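Local structure of MexT protein (Pseudomonas aeruginosa, 6L33) at residues B[97-108]-B[126-137]. The protein is a LysR-family transcriptional activator of the MexEF-OprN efflux pump that probably binds DNA, represented here by its regulatory domain. Sequence-based numbering, arbitrary orientation.
Sequences DDYCARPHALVS and RKRKVVLAVPQF
Arg128 lies across the imidazole of His104, its CD 3.6 Å from the ring centroid and almost on the ring normal, a CH-pi contact. With CG wedged between the backbone N and the carbonyl carbon (chi1 66°) and the chain extended from there to NE, the arginine passes over the histidine and brings NH1 to 3.2 Å from Tyr99 OH; guanidinium and phenol planes are nearly parallel, 12° apart. Leu106 CD1 meets the guanidinium edge at NH2. His104 is itself fixed in rotation: NE2 donates to Tyr99 O (2.6 Å), while CE1 sits over the centre of the Tyr99 ring. Tyr99 OH is hydrogen-bonded to Thr152, and Arg128 NE forms a salt bridge with Asp118 of helix 116-123. Alongside this cluster, strands 103-107 and 129-134 form a parallel ladder, with Leu106 N to Leu132 O (2.8 Å) and Val134 N to Leu106 O both fairly straight. A beta bulge interrupts it, His104 O receiving Val131 N and the register slipping by one residue before Ala105. A water accepts from Lys129 N and donates to Cys100 O and Arg102 O. At the far end Val107 CG1 stands over one face of the Phe137 ring, 4.0 Å from its centroid. At helix 96-101, Arg126 NH2 forms a 2.6 Å salt bridge with Asp97 OD1, bent at the hydrogen (132°). The two strands are joined through helix 116-123 as a beta-alpha-beta unit of the periplasmic-binding-protein-like regulatory domain, and strand 129-134 continues the sheet into the second subunit. Asp118 probably offsets the Arg128 charge; a sulfate, probably from the crystallisation liquor, makes only a long, weak ion pair with NH2.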
# COMPACT_ATOMS: atom_id res chain seq x y z
N ASP B 97 -15.28 5.64 -27.46
CA ASP B 97 -16.12 4.45 -27.53
C ASP B 97 -15.40 3.23 -26.97
O ASP B 97 -15.98 2.46 -26.19
CB ASP B 97 -16.56 4.19 -28.97
CG ASP B 97 -17.73 5.07 -29.40
OD1 ASP B 97 -18.47 5.54 -28.51
OD2 ASP B 97 -17.90 5.27 -30.62
N ASP B 98 -14.15 3.02 -27.39
CA ASP B 98 -13.36 1.92 -26.83
C ASP B 98 -13.27 2.04 -25.31
O ASP B 98 -13.41 1.04 -24.59
CB ASP B 98 -11.94 1.92 -27.41
CG ASP B 98 -11.93 1.75 -28.92
OD1 ASP B 98 -12.91 1.23 -29.48
OD2 ASP B 98 -10.91 2.13 -29.54
N TYR B 99 -13.02 3.25 -24.81
CA TYR B 99 -12.85 3.46 -23.38
C TYR B 99 -14.10 3.06 -22.61
O TYR B 99 -14.03 2.35 -21.61
CB TYR B 99 -12.49 4.93 -23.13
CG TYR B 99 -12.16 5.26 -21.70
CD1 TYR B 99 -10.85 5.16 -21.23
CD2 TYR B 99 -13.14 5.68 -20.81
CE1 TYR B 99 -10.54 5.46 -19.92
CE2 TYR B 99 -12.84 5.99 -19.50
CZ TYR B 99 -11.54 5.88 -19.06
OH TYR B 99 -11.23 6.19 -17.76
N CYS B 100 -15.26 3.52 -23.08
CA CYS B 100 -16.51 3.26 -22.38
C CYS B 100 -16.94 1.80 -22.46
O CYS B 100 -17.74 1.35 -21.64
CB CYS B 100 -17.61 4.15 -22.96
SG CYS B 100 -17.56 5.85 -22.35
N ALA B 101 -16.42 1.04 -23.43
CA ALA B 101 -16.81 -0.35 -23.61
C ALA B 101 -15.92 -1.33 -22.85
O ALA B 101 -16.35 -2.46 -22.59
CB ALA B 101 -16.81 -0.72 -25.10
N ARG B 102 -14.72 -0.94 -22.51
CA ARG B 102 -13.83 -1.88 -21.84
C ARG B 102 -14.03 -1.82 -20.33
O ARG B 102 -14.61 -0.86 -19.81
CB ARG B 102 -12.39 -1.58 -22.23
CG ARG B 102 -12.08 -2.08 -23.63
CD ARG B 102 -10.70 -1.68 -24.12
NE ARG B 102 -9.64 -2.27 -23.31
CZ ARG B 102 -8.40 -2.47 -23.75
NH1 ARG B 102 -7.50 -3.01 -22.94
NH2 ARG B 102 -8.07 -2.13 -24.99
N PRO B 103 -13.61 -2.85 -19.61
CA PRO B 103 -13.72 -2.82 -18.15
C PRO B 103 -12.59 -2.01 -17.53
O PRO B 103 -11.50 -1.87 -18.09
CB PRO B 103 -13.62 -4.30 -17.75
CG PRO B 103 -12.76 -4.89 -18.82
CD PRO B 103 -13.13 -4.16 -20.09
N HIS B 104 -12.87 -1.47 -16.34
CA HIS B 104 -11.98 -0.49 -15.73
C HIS B 104 -11.56 -0.92 -14.33
O HIS B 104 -12.32 -1.55 -13.59
CB HIS B 104 -12.65 0.88 -15.68
CG HIS B 104 -12.92 1.46 -17.03
ND1 HIS B 104 -12.11 2.41 -17.61
CD2 HIS B 104 -13.90 1.21 -17.92
CE1 HIS B 104 -12.58 2.72 -18.80
NE2 HIS B 104 -13.67 2.01 -19.01
N ALA B 105 -10.32 -0.57 -13.99
CA ALA B 105 -9.81 -0.66 -12.64
C ALA B 105 -9.72 0.74 -12.07
O ALA B 105 -9.21 1.66 -12.72
CB ALA B 105 -8.43 -1.33 -12.61
N LEU B 106 -10.24 0.92 -10.85
CA LEU B 106 -10.31 2.22 -10.21
C LEU B 106 -9.42 2.22 -8.97
O LEU B 106 -9.52 1.31 -8.14
CB LEU B 106 -11.75 2.55 -9.82
CG LEU B 106 -12.02 3.90 -9.15
CD1 LEU B 106 -11.77 5.03 -10.13
CD2 LEU B 106 -13.44 3.95 -8.61
N VAL B 107 -8.55 3.22 -8.86
CA VAL B 107 -7.81 3.44 -7.63
C VAL B 107 -8.73 4.23 -6.70
O VAL B 107 -8.85 5.45 -6.81
CB VAL B 107 -6.48 4.16 -7.86
CG1 VAL B 107 -5.70 4.27 -6.55
CG2 VAL B 107 -5.66 3.44 -8.91
N SER B 108 -9.41 3.52 -5.81
CA SER B 108 -10.38 4.10 -4.89
C SER B 108 -9.87 3.88 -3.48
O SER B 108 -9.64 2.74 -3.07
CB SER B 108 -11.76 3.48 -5.08
OG SER B 108 -12.64 3.84 -4.03
N ARG B 126 -22.68 9.35 -20.82
CA ARG B 126 -21.89 8.15 -21.02
C ARG B 126 -21.56 7.50 -19.68
O ARG B 126 -21.63 8.13 -18.63
CB ARG B 126 -20.59 8.46 -21.78
CG ARG B 126 -20.79 9.14 -23.13
CD ARG B 126 -21.50 8.23 -24.11
NE ARG B 126 -20.62 7.19 -24.64
CZ ARG B 126 -19.85 7.33 -25.71
NH1 ARG B 126 -19.85 8.47 -26.39
NH2 ARG B 126 -19.09 6.32 -26.12
N LYS B 127 -21.18 6.22 -19.74
CA LYS B 127 -20.83 5.49 -18.54
C LYS B 127 -19.83 4.40 -18.88
O LYS B 127 -19.54 4.13 -20.05
CB LYS B 127 -22.08 4.89 -17.87
CG LYS B 127 -22.95 4.06 -18.80
CD LYS B 127 -24.25 3.66 -18.11
CE LYS B 127 -25.12 2.81 -19.02
NZ LYS B 127 -24.49 1.51 -19.36
N ARG B 128 -19.29 3.78 -17.83
CA ARG B 128 -18.31 2.72 -17.95
C ARG B 128 -18.56 1.70 -16.85
O ARG B 128 -19.25 1.99 -15.87
CB ARG B 128 -16.88 3.26 -17.86
CG ARG B 128 -16.55 3.84 -16.49
CD ARG B 128 -15.11 4.30 -16.36
NE ARG B 128 -14.82 4.72 -15.00
CZ ARG B 128 -13.59 4.91 -14.52
NH1 ARG B 128 -12.53 4.73 -15.29
NH2 ARG B 128 -13.43 5.30 -13.26
N LYS B 129 -17.99 0.51 -17.01
CA LYS B 129 -18.12 -0.55 -16.02
C LYS B 129 -16.80 -0.73 -15.30
O LYS B 129 -15.78 -1.06 -15.92
CB LYS B 129 -18.56 -1.86 -16.68
CG LYS B 129 -18.83 -3.00 -15.69
CD LYS B 129 -19.73 -2.54 -14.54
CE LYS B 129 -20.91 -3.48 -14.35
NZ LYS B 129 -21.14 -3.79 -12.91
N VAL B 130 -16.81 -0.50 -13.99
CA VAL B 130 -15.65 -0.76 -13.14
C VAL B 130 -15.78 -2.18 -12.59
O VAL B 130 -16.82 -2.54 -12.03
CB VAL B 130 -15.56 0.27 -12.01
CG1 VAL B 130 -14.41 -0.08 -11.06
CG2 VAL B 130 -15.39 1.67 -12.58
N VAL B 131 -14.73 -2.98 -12.78
CA VAL B 131 -14.72 -4.36 -12.29
C VAL B 131 -13.79 -4.55 -11.11
O VAL B 131 -13.82 -5.62 -10.47
CB VAL B 131 -14.35 -5.35 -13.41
CG1 VAL B 131 -15.36 -5.29 -14.54
CG2 VAL B 131 -12.93 -5.08 -13.91
N LEU B 132 -12.95 -3.56 -10.79
CA LEU B 132 -11.93 -3.73 -9.77
C LEU B 132 -11.65 -2.37 -9.13
O LEU B 132 -11.40 -1.39 -9.84
CB LEU B 132 -10.65 -4.31 -10.36
CG LEU B 132 -9.54 -4.62 -9.35
CD1 LEU B 132 -9.92 -5.84 -8.52
CD2 LEU B 132 -8.22 -4.84 -10.06
N ALA B 133 -11.69 -2.33 -7.81
CA ALA B 133 -11.30 -1.15 -7.05
C ALA B 133 -10.14 -1.55 -6.14
O ALA B 133 -10.28 -2.46 -5.33
CB ALA B 133 -12.47 -0.59 -6.24
N VAL B 134 -9.01 -0.87 -6.29
CA VAL B 134 -7.83 -1.16 -5.48
C VAL B 134 -7.49 0.09 -4.67
O VAL B 134 -7.78 1.21 -5.11
CB VAL B 134 -6.65 -1.62 -6.35
CG1 VAL B 134 -7.01 -2.90 -7.09
CG2 VAL B 134 -6.26 -0.52 -7.32
N PRO B 135 -6.88 -0.06 -3.50
CA PRO B 135 -6.60 1.10 -2.64
C PRO B 135 -5.25 1.78 -2.87
O PRO B 135 -4.90 2.68 -2.09
CB PRO B 135 -6.64 0.48 -1.24
CG PRO B 135 -6.14 -0.92 -1.44
CD PRO B 135 -6.56 -1.34 -2.83
N GLN B 136 -4.50 1.40 -3.90
CA GLN B 136 -3.18 1.97 -4.11
C GLN B 136 -2.82 1.88 -5.59
O GLN B 136 -3.49 1.20 -6.38
CB GLN B 136 -2.11 1.27 -3.27
CG GLN B 136 -1.80 -0.13 -3.74
CD GLN B 136 -1.06 -0.94 -2.70
OE1 GLN B 136 -1.10 -0.63 -1.52
NE2 GLN B 136 -0.37 -1.99 -3.15
N PHE B 137 -1.72 2.55 -5.95
CA PHE B 137 -1.24 2.58 -7.32
C PHE B 137 -0.28 1.43 -7.62
O PHE B 137 -0.43 0.76 -8.65
CB PHE B 137 -0.55 3.92 -7.60
CG PHE B 137 -1.50 5.07 -7.70
CD1 PHE B 137 -2.38 5.17 -8.76
CD2 PHE B 137 -1.52 6.06 -6.72
CE1 PHE B 137 -3.26 6.23 -8.86
CE2 PHE B 137 -2.40 7.12 -6.81
CZ PHE B 137 -3.28 7.21 -7.88
O HOH W 1 -17.18 -0.30 -19.69